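Local coordinates for protein arsenite methyltransferase (PDB 5EVJ) that probably methylates trivalent arsenic, transferring methyl groups from S-adenosyl-L-methionine to glutathione-bound arsenite to give mono-, di- and trimethylated products, at residues P77-I82 with E194-D199; R272-P277 with Y304-H309; G288-Y293 with P317-G322; V292-I297 with H336-G341. The protein carries 15 engineered substitutions. All coordinates share one frame; numbering follows the deposited sequence.

Contact 1. Residues P77-I82 with E194-D199; sequences PIPAGI and EMHFSD
Pro-79 lies over one face of the His-196 imidazole, a CH-pi contact in which its CG sits 3.9 Å from the ring centroid and only 15° off the ring normal. CG is displaced toward the rim, above His-196 CG, while Pro-79 CB reaches over the CD2 side and CD over ND1, so the pyrrolidine covers much of that face. With its CG anti to the backbone N (chi1 -169°), His-196 swings its ring out from the strand to meet the loop. A weak, bent hydrogen bond from His-196 ND1 to Pro-77 O, 3.5 Å long, adds a polar tie. The strand is 193-202, beside 163-169 and 266-274 in the mixed seven-stranded sheet of the Rossmann-like methyltransferase fold, and the loop 77-82 leads into strand 86-90 of that sheet. Further along, Pro-77 CB rests 4.1 Å from Phe-197 CA and 4.0 Å from Ser-198 OG. Pro-79 touches Leu-165 and Pro-77 touches Asn-169, both of strand 163-169, and His-196 touches Thr-270 and Arg-272 of strand 266-274. Ile-78 turns away from strand 193-202 and packs on Val-100 and Leu-104 of helix 96-104.

Contact 2. Residues R272-P277 with Y304-H309; sequences RLFKVP and YDLDDH
Where strand 266-274 of the methyltransferase sheet meets the stretch 304-309, which turns a corner at Leu-306 in the C-terminal part of the chain, a buried arginine makes the main link. Arg-272 NH1 donates two hydrogen bonds: one to Leu-306 O at 2.9 Å, with the acceptor tilted 25° from the guanidinium plane, and one to Tyr-304 OH at 3.0 Å, which lies near that plane. The bend of the arginine chain at chi3 (77°) turns the guanidinium so that NH1 faces the corner at Leu-306. Tyr-304 comes from the opposite direction, its ring plane 66° from the guanidinium. A water bridges the pair, 2.9 Å from Arg-272 NH2 and 2.6 Å from Tyr-304 OH. NE forms a salt bridge with Glu-194 OE2 of strand 193-202, so the guanidinium is gripped through NE as well as through NH1. A leucine in place of Arg-272 would probably leave Glu-194 without its charge partner and Leu-306 O and Tyr-304 OH without their shared donor. Beside this polar group, Leu-306 CD1 packs 4.1 Å from Phe-274 CE2, and Met-327 of helix 322-329 touches both side chains. Past the corner, Asp-307 OD2 forms a salt bridge with Arg-243, while its OD1 accepts from His-309 N at 2.8 Å. The His-309 N to Asp-307 OD1 bond makes an Asx turn, and Leu-306 with Asp-307 opposite His-310 forms a classic beta bulge.

Contact 3. Residues G288-Y293 with P317-G322; sequences GQVAVY and PMLVAG. Engineered in segment 317-322: Ala-321 (natural residue Cys).
Val-290 sets CG1 anti to its own nitrogen (chi1 173°), which lays that methyl alongside Pro-317 CB at 3.5 Å and leaves CG2 to meet Leu-319 CD2 obliquely at 3.9 Å. Val-292 adopts nearly the same rotation, and its CG2 flanks the same proline carbon, so the ring of Pro-317 sits against two valines that point the way it does. On the other face of the sheet Ala-291 CB packs 4.1 Å from Val-320 CG1. Strand 318-320 is an outer strand of a three-stranded antiparallel sheet, paired with the central strand 289-293 with a marked twist. Ala-291 and Met-318 form a hydrogen-bonded pair with a bond each way, Ala-291 N to Met-318 O measuring 2.9 Å, and Val-320 N adds a nearly straight bond to Gln-289 O. Beyond the pair the strands are joined by water. One water donates to both Gln-289 O and Val-320 O; a second donates to Gln-289 OE1 and Val-320 O and accepts from Gln-289 N; a third links Gln-289 NE2 to Gly-322 O. The Gln-289 amide thus reaches the start of helix 322-329, its OE1 3.4 Å from Gly-322 CA, just after the engineered Ala-321 at the N-cap position. Direct backbone bonds therefore hold the middle of this strand pair, while toward the helix waters bridge the Gln-289 amide to Val-320 O and Gly-322 O, and Gln-289 O takes a water besides its direct bond.

Contact 4. Residues V292-I297 with H336-G341; sequences VYKGTI and HFTIIG
Antiparallel pairing joins Val-292 and Thr-338 by a backbone bond in each direction, Thr-338 N to Val-292 O being 2.7 Å, and Lys-294 N continues it with a bond of 2.8 Å to His-336 O. Between these, at the non-hydrogen-bonded pair, Tyr-293 and Phe-337 bring their side chains to one face. Tyr-293 CD1 stands 3.4 Å above the Phe-337 ring plane, toward its rim; the rings meet obliquely, planes at 43°. Strand 337-340 is an outer strand of the small three-stranded antiparallel sheet, with 289-293 in the middle. After Tyr-293 the chain turns back, so that Gly-295 N lies 3.3 Å above the centre of the tyrosine ring and Ile-297 N donates to Tyr-293 OH at 2.9 Å; that hydroxyl also hydrogen-bonds His-300 O. A valine in place of Tyr-293 would probably leave Ile-297 N and His-300 O without their shared partner and open a gap beside Phe-337. The same turn wraps His-336. Ile-297 CG1 sits over one face of its imidazole, a CH-pi contact 3.3 Å from the centroid and 16° off the ring normal, while Thr-296 OG1 and His-336 ND1 share a short 2.6 Å hydrogen bond at the ring edge. Thr-296 holds OG1 between its N and carbonyl carbon (chi1 50°), aiming it at ND1. Lys-294 runs its aliphatic chain past Thr-338 OG1, and NZ bonds weakly to Pro-335 O.

From the N terminus, contact 1 comes first: the return of strand 193-202 to loop 77-82 closes a long loop before any other contact opens. Contact 2 starts at strand 266-274, the neighbour of 193-202, and backbone pairing of these strands, with Met-195 N close to Leu-273 O, joins the two. Contacts 3 and 4 both open from strand 289-293, within the span of contact 2, and each closes beyond it, so both cross contact 2; they start from the same stretch, and contact 4 closes later. Strand 289-293 thus takes 318-320 on one edge and 337-340 on the other. Tyr-304 touches Tyr-293 and Phe-337, and Ile-297 reaches Ala-80, tying this small sheet back to the methyltransferase sheet and its loop.

Contact 1. Residues P77-I82 with E194-D199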
loop_
_atom_site.group_PDB
_atom_site.type_symbol
_atom_site.label_atom_id
_atom_site.label_comp_id
_atom_site.label_asym_id
_atom_site.label_seq_id
_atom_site.Cartn_x
_atom_site.Cartn_y
_atom_site.Cartn_z
ATOM N N PRO A 77 5.843 3.755 1.143
ATOM C CA PRO A 77 4.746 2.851 1.375
ATOM C C PRO A 77 5.124 1.481 1.995
ATOM O O PRO A 77 4.562 0.496 1.581
ATOM C CB PRO A 77 4.253 2.560 -0.054
ATOM C CG PRO A 77 5.528 2.433 -0.821
ATOM C CD PRO A 77 6.381 3.564 -0.224
ATOM N N ILE A 78 6.010 1.396 2.977
ATOM C CA ILE A 78 6.171 0.112 3.709
ATOM C C ILE A 78 5.384 0.238 5.006
ATOM O O ILE A 78 5.648 1.146 5.746
ATOM C CB ILE A 78 7.661 -0.229 4.069
ATOM C CG1 ILE A 78 8.546 -0.371 2.807
ATOM C CG2 ILE A 78 7.745 -1.527 4.883
ATOM C CD1 ILE A 78 9.101 0.958 2.286
ATOM N N PRO A 79 4.420 -0.670 5.276
ATOM C CA PRO A 79 3.610 -0.533 6.462
ATOM C C PRO A 79 4.372 -1.024 7.649
ATOM O O PRO A 79 5.229 -1.895 7.484
ATOM C CB PRO A 79 2.438 -1.502 6.254
ATOM C CG PRO A 79 2.703 -2.235 5.008
ATOM C CD PRO A 79 3.909 -1.669 4.332
ATOM N N ALA A 80 4.027 -0.503 8.834
ATOM C CA ALA A 80 4.549 -1.036 10.102
ATOM C C ALA A 80 3.909 -2.414 10.311
ATOM O O ALA A 80 2.938 -2.767 9.670
ATOM C CB ALA A 80 4.186 -0.084 11.248
ATOM N N GLY A 81 4.421 -3.207 11.222
ATOM C CA GLY A 81 3.764 -4.495 11.561
ATOM C C GLY A 81 4.001 -5.740 10.715
ATOM O O GLY A 81 3.211 -6.732 10.828
ATOM N N ILE A 82 5.076 -5.741 9.923
ATOM C CA ILE A 82 5.280 -6.793 8.908
ATOM C C ILE A 82 6.439 -7.761 9.217
ATOM O O ILE A 82 6.936 -8.424 8.353
ATOM C CB ILE A 82 5.509 -6.198 7.455
ATOM C CG1 ILE A 82 6.797 -5.409 7.363
ATOM C CG2 ILE A 82 4.341 -5.314 7.013
ATOM C CD1 ILE A 82 6.985 -4.727 5.994
ATOM N N GLU A 194 -2.816 -7.436 2.549
ATOM C CA GLU A 194 -3.103 -6.107 2.201
ATOM C C GLU A 194 -2.260 -5.648 0.970
ATOM O O GLU A 194 -1.053 -5.904 0.899
ATOM C CB GLU A 194 -2.762 -5.207 3.408
ATOM C CG GLU A 194 -3.076 -3.736 3.195
ATOM C CD GLU A 194 -2.415 -2.779 4.199
ATOM O OE1 GLU A 194 -1.854 -3.217 5.233
ATOM O OE2 GLU A 194 -2.474 -1.535 3.974
ATOM N N MET A 195 -2.888 -4.898 0.070
ATOM C CA MET A 195 -2.160 -4.060 -0.847
ATOM C C MET A 195 -2.065 -2.683 -0.241
ATOM O O MET A 195 -3.051 -2.081 0.031
ATOM C CB MET A 195 -2.836 -3.986 -2.199
ATOM C CG MET A 195 -2.026 -3.123 -3.180
ATOM S SD MET A 195 -2.668 -3.377 -4.866
ATOM C CE MET A 195 -1.561 -2.229 -5.714
ATOM N N HIS A 196 -0.854 -2.194 -0.040
ATOM C CA HIS A 196 -0.546 -0.983 0.655
ATOM C C HIS A 196 0.391 -0.205 -0.289
ATOM O O HIS A 196 1.535 -0.590 -0.493
ATOM C CB HIS A 196 0.176 -1.308 1.918
ATOM C CG HIS A 196 0.327 -0.176 2.868
ATOM N ND1 HIS A 196 1.296 0.805 2.717
ATOM C CD2 HIS A 196 -0.264 0.070 4.061
ATOM C CE1 HIS A 196 1.259 1.629 3.745
ATOM N NE2 HIS A 196 0.287 1.238 4.543
ATOM N N PHE A 197 -0.058 0.919 -0.814
ATOM C CA PHE A 197 0.686 1.573 -1.901
ATOM C C PHE A 197 0.369 3.069 -2.017
ATOM O O PHE A 197 -0.687 3.531 -1.547
ATOM C CB PHE A 197 0.385 0.825 -3.200
ATOM C CG PHE A 197 -0.906 1.171 -3.830
ATOM C CD1 PHE A 197 -2.113 0.767 -3.283
ATOM C CD2 PHE A 197 -0.904 1.866 -5.040
ATOM C CE1 PHE A 197 -3.339 1.062 -3.912
ATOM C CE2 PHE A 197 -2.067 2.153 -5.695
ATOM C CZ PHE A 197 -3.303 1.774 -5.116
ATOM N N SER A 198 1.300 3.825 -2.568
ATOM C CA SER A 198 1.106 5.241 -2.731
ATOM C C SER A 198 1.105 5.558 -4.208
ATOM O O SER A 198 1.772 4.887 -5.012
ATOM C CB SER A 198 2.193 6.049 -1.988
ATOM O OG SER A 198 3.481 5.669 -2.467
ATOM N N ASP A 199 0.305 6.540 -4.576
ATOM C CA ASP A 199 0.255 6.932 -5.961
ATOM C C ASP A 199 -0.367 8.314 -6.025
ATOM O O ASP A 199 -0.756 8.913 -4.992
ATOM C CB ASP A 199 -0.501 5.895 -6.816
ATOM C CG ASP A 199 0.038 5.811 -8.278
ATOM O OD1 ASP A 199 0.535 6.830 -8.780
ATOM O OD2 ASP A 199 -0.023 4.736 -8.948
#

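Contact 2. Residues R272-P277 with Y304-H309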
loop_
_atom_site.group_PDB
_atom_site.type_symbol
_atom_site.label_atom_id
_atom_site.label_comp_id
_atom_site.label_asym_id
_atom_site.label_seq_id
_atom_site.Cartn_x
_atom_site.Cartn_y
_atom_site.Cartn_z
ATOM N N ARG A 272 -4.904 1.694 1.513
ATOM C CA ARG A 272 -4.883 0.419 2.149
ATOM C C ARG A 272 -5.999 -0.457 1.601
ATOM O O ARG A 272 -7.187 -0.148 1.765
ATOM C CB ARG A 272 -4.996 0.574 3.650
ATOM C CG ARG A 272 -3.914 1.519 4.182
ATOM C CD ARG A 272 -3.813 1.327 5.704
ATOM N NE ARG A 272 -3.096 0.103 6.091
ATOM C CZ ARG A 272 -2.460 -0.098 7.255
ATOM N NH1 ARG A 272 -2.478 0.817 8.209
ATOM N NH2 ARG A 272 -1.762 -1.246 7.474
ATOM N N LEU A 273 -5.608 -1.578 0.981
ATOM C CA LEU A 273 -6.538 -2.439 0.307
ATOM C C LEU A 273 -6.425 -3.837 0.925
ATOM O O LEU A 273 -5.570 -4.673 0.504
ATOM C CB LEU A 273 -6.215 -2.455 -1.153
ATOM C CG LEU A 273 -6.856 -1.473 -2.141
ATOM C CD1 LEU A 273 -7.121 -0.082 -1.582
ATOM C CD2 LEU A 273 -6.026 -1.412 -3.426
ATOM N N PHE A 274 -7.300 -4.104 1.889
ATOM C CA PHE A 274 -7.229 -5.332 2.611
ATOM C C PHE A 274 -8.013 -6.342 1.935
ATOM O O PHE A 274 -9.106 -6.016 1.371
ATOM C CB PHE A 274 -7.805 -5.182 4.010
ATOM C CG PHE A 274 -6.864 -4.523 4.946
ATOM C CD1 PHE A 274 -5.947 -5.293 5.702
ATOM C CD2 PHE A 274 -6.842 -3.132 5.061
ATOM C CE1 PHE A 274 -5.050 -4.679 6.570
ATOM C CE2 PHE A 274 -5.969 -2.522 5.940
ATOM C CZ PHE A 274 -5.054 -3.273 6.722
ATOM N N LYS A 275 -7.525 -7.589 2.089
ATOM C CA LYS A 275 -8.227 -8.724 1.546
ATOM C C LYS A 275 -8.726 -9.634 2.672
ATOM O O LYS A 275 -7.967 -10.289 3.316
ATOM C CB LYS A 275 -7.321 -9.461 0.536
ATOM C CG LYS A 275 -7.882 -10.809 0.134
ATOM C CD LYS A 275 -7.177 -11.428 -1.073
ATOM C CE LYS A 275 -7.597 -12.926 -1.352
ATOM N NZ LYS A 275 -6.783 -13.481 -2.549
ATOM N N VAL A 276 -10.008 -9.708 2.874
ATOM C CA VAL A 276 -10.520 -10.609 3.923
ATOM C C VAL A 276 -11.755 -11.261 3.360
ATOM O O VAL A 276 -12.885 -10.799 3.569
ATOM C CB VAL A 276 -10.785 -9.861 5.266
ATOM C CG1 VAL A 276 -11.115 -10.872 6.327
ATOM C CG2 VAL A 276 -9.585 -9.000 5.659
ATOM N N PRO A 277 -11.547 -12.310 2.581
ATOM C CA PRO A 277 -12.638 -12.829 1.735
ATOM C C PRO A 277 -13.927 -13.053 2.484
ATOM O O PRO A 277 -13.943 -13.659 3.549
ATOM C CB PRO A 277 -12.060 -14.177 1.174
ATOM C CG PRO A 277 -10.562 -13.908 1.123
ATOM C CD PRO A 277 -10.294 -13.082 2.400
ATOM N N TYR A 304 -1.788 3.423 17.279
ATOM C CA TYR A 304 -1.641 2.969 15.896
ATOM C C TYR A 304 -2.722 3.554 14.962
ATOM O O TYR A 304 -3.949 3.428 15.210
ATOM C CB TYR A 304 -1.815 1.474 15.898
ATOM C CG TYR A 304 -1.738 0.912 14.503
ATOM C CD1 TYR A 304 -0.513 0.822 13.847
ATOM C CD2 TYR A 304 -2.880 0.463 13.849
ATOM C CE1 TYR A 304 -0.432 0.305 12.556
ATOM C CE2 TYR A 304 -2.810 -0.083 12.579
ATOM C CZ TYR A 304 -1.587 -0.142 11.934
ATOM O OH TYR A 304 -1.513 -0.643 10.666
ATOM N N ASP A 305 -2.297 4.197 13.908
ATOM C CA ASP A 305 -3.245 4.557 12.821
ATOM C C ASP A 305 -3.540 3.442 11.808
ATOM O O ASP A 305 -2.690 3.134 10.957
ATOM C CB ASP A 305 -2.727 5.783 12.054
ATOM C CG ASP A 305 -2.540 7.027 12.985
ATOM O OD1 ASP A 305 -3.459 7.343 13.790
ATOM O OD2 ASP A 305 -1.447 7.625 12.931
ATOM N N LEU A 306 -4.741 2.871 11.859
ATOM C CA LEU A 306 -5.197 2.054 10.759
ATOM C C LEU A 306 -5.282 2.939 9.516
ATOM O O LEU A 306 -4.799 2.599 8.431
ATOM C CB LEU A 306 -6.574 1.468 11.055
ATOM C CG LEU A 306 -7.277 0.734 9.879
ATOM C CD1 LEU A 306 -6.500 -0.538 9.440
ATOM C CD2 LEU A 306 -8.667 0.298 10.360
ATOM N N ASP A 307 -6.005 4.042 9.619
ATOM C CA ASP A 307 -6.206 4.905 8.428
ATOM C C ASP A 307 -6.469 6.265 9.003
ATOM O O ASP A 307 -6.508 6.396 10.227
ATOM C CB ASP A 307 -7.365 4.426 7.542
ATOM C CG ASP A 307 -8.658 4.250 8.299
ATOM O OD1 ASP A 307 -9.058 5.174 9.054
ATOM O OD2 ASP A 307 -9.320 3.189 8.121
ATOM N N ASP A 308 -6.692 7.262 8.147
ATOM C CA ASP A 308 -6.808 8.629 8.629
ATOM C C ASP A 308 -8.100 8.938 9.391
ATOM O O ASP A 308 -8.232 10.052 9.860
ATOM C CB ASP A 308 -6.637 9.617 7.483
ATOM C CG ASP A 308 -7.730 9.484 6.427
ATOM O OD1 ASP A 308 -8.706 8.723 6.590
ATOM O OD2 ASP A 308 -7.572 10.136 5.384
ATOM N N HIS A 309 -9.034 7.976 9.492
ATOM C CA HIS A 309 -10.250 8.122 10.378
ATOM C C HIS A 309 -10.268 7.168 11.549
ATOM O O HIS A 309 -11.272 7.059 12.251
ATOM C CB HIS A 309 -11.542 7.949 9.566
ATOM C CG HIS A 309 -11.664 8.972 8.489
ATOM N ND1 HIS A 309 -11.987 10.290 8.748
ATOM C CD2 HIS A 309 -11.422 8.902 7.163
ATOM C CE1 HIS A 309 -11.971 10.979 7.628
ATOM N NE2 HIS A 309 -11.636 10.161 6.647
HETATM O O HOH W 1 0.550 -1.374 9.190
#

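Contact 3. Residues G288-Y293 with P317-G322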
loop_
_atom_site.group_PDB
_atom_site.type_symbol
_atom_site.label_atom_id
_atom_site.label_comp_id
_atom_site.label_asym_id
_atom_site.label_seq_id
_atom_site.Cartn_x
_atom_site.Cartn_y
_atom_site.Cartn_z
ATOM N N GLY A 288 -21.720 -4.510 16.506
ATOM C CA GLY A 288 -21.436 -4.305 17.929
ATOM C C GLY A 288 -20.059 -4.766 18.423
ATOM O O GLY A 288 -19.899 -5.111 19.631
ATOM N N GLN A 289 -19.064 -4.772 17.518
ATOM C CA GLN A 289 -17.754 -5.186 17.914
ATOM C C GLN A 289 -16.961 -4.051 18.566
ATOM O O GLN A 289 -17.198 -2.843 18.293
ATOM C CB GLN A 289 -16.991 -5.786 16.733
ATOM C CG GLN A 289 -17.604 -7.048 16.147
ATOM C CD GLN A 289 -17.209 -7.182 14.668
ATOM O OE1 GLN A 289 -17.490 -6.308 13.844
ATOM N NE2 GLN A 289 -16.460 -8.210 14.372
ATOM N N VAL A 290 -15.989 -4.453 19.391
ATOM C CA VAL A 290 -15.002 -3.483 19.978
ATOM C C VAL A 290 -13.596 -3.940 19.684
ATOM O O VAL A 290 -13.315 -5.129 19.875
ATOM C CB VAL A 290 -15.193 -3.486 21.525
ATOM C CG1 VAL A 290 -14.123 -2.660 22.263
ATOM C CG2 VAL A 290 -16.632 -3.035 21.853
ATOM N N ALA A 291 -12.720 -3.001 19.331
ATOM C CA ALA A 291 -11.292 -3.246 19.072
ATOM C C ALA A 291 -10.356 -2.599 20.128
ATOM O O ALA A 291 -10.604 -1.459 20.627
ATOM C CB ALA A 291 -10.890 -2.747 17.668
ATOM N N VAL A 292 -9.301 -3.328 20.501
ATOM C CA VAL A 292 -8.381 -2.786 21.451
ATOM C C VAL A 292 -7.069 -3.087 20.828
ATOM O O VAL A 292 -6.743 -4.288 20.531
ATOM C CB VAL A 292 -8.478 -3.477 22.863
ATOM C CG1 VAL A 292 -7.627 -2.762 23.928
ATOM C CG2 VAL A 292 -9.918 -3.583 23.322
ATOM N N TYR A 293 -6.345 -2.004 20.563
ATOM C CA TYR A 293 -4.999 -2.127 20.172
ATOM C C TYR A 293 -4.116 -2.341 21.357
ATOM O O TYR A 293 -4.181 -1.593 22.322
ATOM C CB TYR A 293 -4.623 -0.929 19.436
ATOM C CG TYR A 293 -3.161 -0.924 19.145
ATOM C CD1 TYR A 293 -2.593 -1.931 18.343
ATOM C CD2 TYR A 293 -2.341 0.140 19.617
ATOM C CE1 TYR A 293 -1.231 -1.915 18.042
ATOM C CE2 TYR A 293 -0.970 0.161 19.303
ATOM C CZ TYR A 293 -0.408 -0.868 18.516
ATOM O OH TYR A 293 0.949 -0.877 18.194
ATOM N N PRO A 317 -10.373 0.706 24.476
ATOM C CA PRO A 317 -11.324 0.126 23.547
ATOM C C PRO A 317 -12.106 1.125 22.677
ATOM O O PRO A 317 -12.422 2.237 23.107
ATOM C CB PRO A 317 -12.242 -0.692 24.471
ATOM C CG PRO A 317 -12.204 0.159 25.737
ATOM C CD PRO A 317 -10.724 0.447 25.890
ATOM N N MET A 318 -12.401 0.745 21.433
ATOM C CA MET A 318 -13.221 1.580 20.558
ATOM C C MET A 318 -14.258 0.735 19.792
ATOM O O MET A 318 -13.997 -0.438 19.309
ATOM C CB MET A 318 -12.292 2.386 19.659
ATOM C CG MET A 318 -12.868 2.938 18.350
ATOM S SD MET A 318 -11.497 3.261 17.168
ATOM C CE MET A 318 -12.286 3.971 15.727
ATOM N N LEU A 319 -15.457 1.307 19.711
ATOM C CA LEU A 319 -16.530 0.728 18.854
ATOM C C LEU A 319 -16.086 0.803 17.389
ATOM O O LEU A 319 -15.567 1.852 16.911
ATOM C CB LEU A 319 -17.889 1.422 19.055
ATOM C CG LEU A 319 -18.509 1.518 20.495
ATOM C CD1 LEU A 319 -19.817 2.317 20.607
ATOM C CD2 LEU A 319 -18.752 0.182 21.081
ATOM N N VAL A 320 -16.279 -0.319 16.683
ATOM C CA VAL A 320 -15.931 -0.356 15.289
ATOM C C VAL A 320 -16.959 -1.042 14.444
ATOM O O VAL A 320 -17.785 -1.878 14.940
ATOM C CB VAL A 320 -14.560 -1.059 15.052
ATOM C CG1 VAL A 320 -13.433 -0.213 15.618
ATOM C CG2 VAL A 320 -14.565 -2.478 15.612
ATOM N N ALA A 321 -16.915 -0.693 13.139
ATOM C CA ALA A 321 -17.721 -1.448 12.156
ATOM C C ALA A 321 -17.073 -2.822 11.802
ATOM O O ALA A 321 -15.902 -3.047 12.109
ATOM C CB ALA A 321 -17.955 -0.614 10.933
ATOM N N GLY A 322 -17.842 -3.739 11.193
ATOM C CA GLY A 322 -17.338 -5.046 10.637
ATOM C C GLY A 322 -16.023 -4.911 9.881
ATOM O O GLY A 322 -15.040 -5.683 10.111
HETATM O O HOH W 2 -19.354 -1.523 17.364
HETATM O O HOH W 3 -15.598 -8.249 11.543
HETATM O O HOH W 4 -19.142 -4.144 14.497
#

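Contact 4. Residues V292-I297 with H336-G341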
loop_
_atom_site.group_PDB
_atom_site.type_symbol
_atom_site.label_atom_id
_atom_site.label_comp_id
_atom_site.label_asym_id
_atom_site.label_seq_id
_atom_site.Cartn_x
_atom_site.Cartn_y
_atom_site.Cartn_z
ATOM N N VAL A 292 -9.301 -3.328 20.501
ATOM C CA VAL A 292 -8.381 -2.786 21.451
ATOM C C VAL A 292 -7.069 -3.087 20.828
ATOM O O VAL A 292 -6.743 -4.288 20.531
ATOM C CB VAL A 292 -8.478 -3.477 22.863
ATOM C CG1 VAL A 292 -7.627 -2.762 23.928
ATOM C CG2 VAL A 292 -9.918 -3.583 23.322
ATOM N N TYR A 293 -6.345 -2.004 20.563
ATOM C CA TYR A 293 -4.999 -2.127 20.172
ATOM C C TYR A 293 -4.116 -2.341 21.357
ATOM O O TYR A 293 -4.181 -1.593 22.322
ATOM C CB TYR A 293 -4.623 -0.929 19.436
ATOM C CG TYR A 293 -3.161 -0.924 19.145
ATOM C CD1 TYR A 293 -2.593 -1.931 18.343
ATOM C CD2 TYR A 293 -2.341 0.140 19.617
ATOM C CE1 TYR A 293 -1.231 -1.915 18.042
ATOM C CE2 TYR A 293 -0.970 0.161 19.303
ATOM C CZ TYR A 293 -0.408 -0.868 18.516
ATOM O OH TYR A 293 0.949 -0.877 18.194
ATOM N N LYS A 294 -3.316 -3.404 21.306
ATOM C CA LYS A 294 -2.537 -3.870 22.458
ATOM C C LYS A 294 -1.155 -3.198 22.589
ATOM O O LYS A 294 -0.429 -3.455 23.543
ATOM C CB LYS A 294 -2.396 -5.444 22.488
ATOM C CG LYS A 294 -3.665 -6.171 22.875
ATOM C CD LYS A 294 -3.445 -7.692 22.991
ATOM C CE LYS A 294 -3.452 -8.288 21.594
ATOM N NZ LYS A 294 -3.799 -9.734 21.575
ATOM N N GLY A 295 -0.784 -2.346 21.661
ATOM C CA GLY A 295 0.437 -1.561 21.839
ATOM C C GLY A 295 1.740 -2.182 21.363
ATOM O O GLY A 295 2.821 -1.585 21.557
ATOM N N THR A 296 1.624 -3.328 20.671
ATOM C CA THR A 296 2.721 -4.223 20.457
ATOM C C THR A 296 3.341 -4.049 19.079
ATOM O O THR A 296 4.220 -4.802 18.686
ATOM C CB THR A 296 2.320 -5.680 20.697
ATOM O OG1 THR A 296 1.110 -5.987 19.982
ATOM C CG2 THR A 296 2.114 -5.995 22.284
ATOM N N ILE A 297 2.917 -3.061 18.311
ATOM C CA ILE A 297 3.531 -2.962 16.981
ATOM C C ILE A 297 4.713 -2.053 17.092
ATOM O O ILE A 297 4.550 -0.891 17.485
ATOM C CB ILE A 297 2.588 -2.456 15.924
ATOM C CG1 ILE A 297 1.500 -3.472 15.739
ATOM C CG2 ILE A 297 3.342 -1.976 14.661
ATOM C CD1 ILE A 297 0.404 -3.007 14.813
ATOM N N HIS A 336 -1.868 -8.063 17.237
ATOM C CA HIS A 336 -1.757 -6.855 18.046
ATOM C C HIS A 336 -3.087 -6.250 18.509
ATOM O O HIS A 336 -3.078 -5.135 19.098
ATOM C CB HIS A 336 -0.986 -5.803 17.285
ATOM C CG HIS A 336 0.274 -6.323 16.676
ATOM N ND1 HIS A 336 1.392 -6.600 17.424
ATOM C CD2 HIS A 336 0.584 -6.666 15.390
ATOM C CE1 HIS A 336 2.345 -7.090 16.641
ATOM N NE2 HIS A 336 1.888 -7.109 15.399
ATOM N N PHE A 337 -4.211 -6.918 18.239
ATOM C CA PHE A 337 -5.521 -6.353 18.540
ATOM C C PHE A 337 -6.380 -7.368 19.209
ATOM O O PHE A 337 -6.280 -8.501 18.859
ATOM C CB PHE A 337 -6.259 -5.948 17.253
ATOM C CG PHE A 337 -5.711 -4.709 16.684
ATOM C CD1 PHE A 337 -4.643 -4.760 15.832
ATOM C CD2 PHE A 337 -6.267 -3.450 17.050
ATOM C CE1 PHE A 337 -4.101 -3.590 15.301
ATOM C CE2 PHE A 337 -5.733 -2.266 16.523
ATOM C CZ PHE A 337 -4.643 -2.310 15.670
ATOM N N THR A 338 -7.287 -6.943 20.092
ATOM C CA THR A 338 -8.335 -7.812 20.605
ATOM C C THR A 338 -9.620 -7.272 20.033
ATOM O O THR A 338 -9.867 -6.049 20.040
ATOM C CB THR A 338 -8.414 -7.701 22.172
ATOM O OG1 THR A 338 -7.107 -7.859 22.746
ATOM C CG2 THR A 338 -9.402 -8.697 22.855
ATOM N N ILE A 339 -10.463 -8.197 19.593
ATOM C CA ILE A 339 -11.797 -7.910 19.141
ATOM C C ILE A 339 -12.735 -8.488 20.130
ATOM O O ILE A 339 -12.688 -9.679 20.440
ATOM C CB ILE A 339 -12.113 -8.649 17.810
ATOM C CG1 ILE A 339 -11.107 -8.247 16.735
ATOM C CG2 ILE A 339 -13.421 -8.151 17.293
ATOM C CD1 ILE A 339 -11.108 -6.727 16.476
ATOM N N ILE A 340 -13.658 -7.673 20.597
ATOM C CA ILE A 340 -14.671 -8.223 21.465
ATOM C C ILE A 340 -15.952 -8.209 20.681
ATOM O O ILE A 340 -16.358 -7.188 20.130
ATOM C CB ILE A 340 -14.802 -7.321 22.713
ATOM C CG1 ILE A 340 -13.546 -7.466 23.593
ATOM C CG2 ILE A 340 -15.995 -7.735 23.509
ATOM C CD1 ILE A 340 -13.027 -6.173 24.197
ATOM N N GLY A 341 -16.632 -9.329 20.674
ATOM C CA GLY A 341 -17.853 -9.471 19.917
ATOM C C GLY A 341 -17.622 -10.347 18.716
ATOM O O GLY A 341 -16.569 -10.963 18.567
#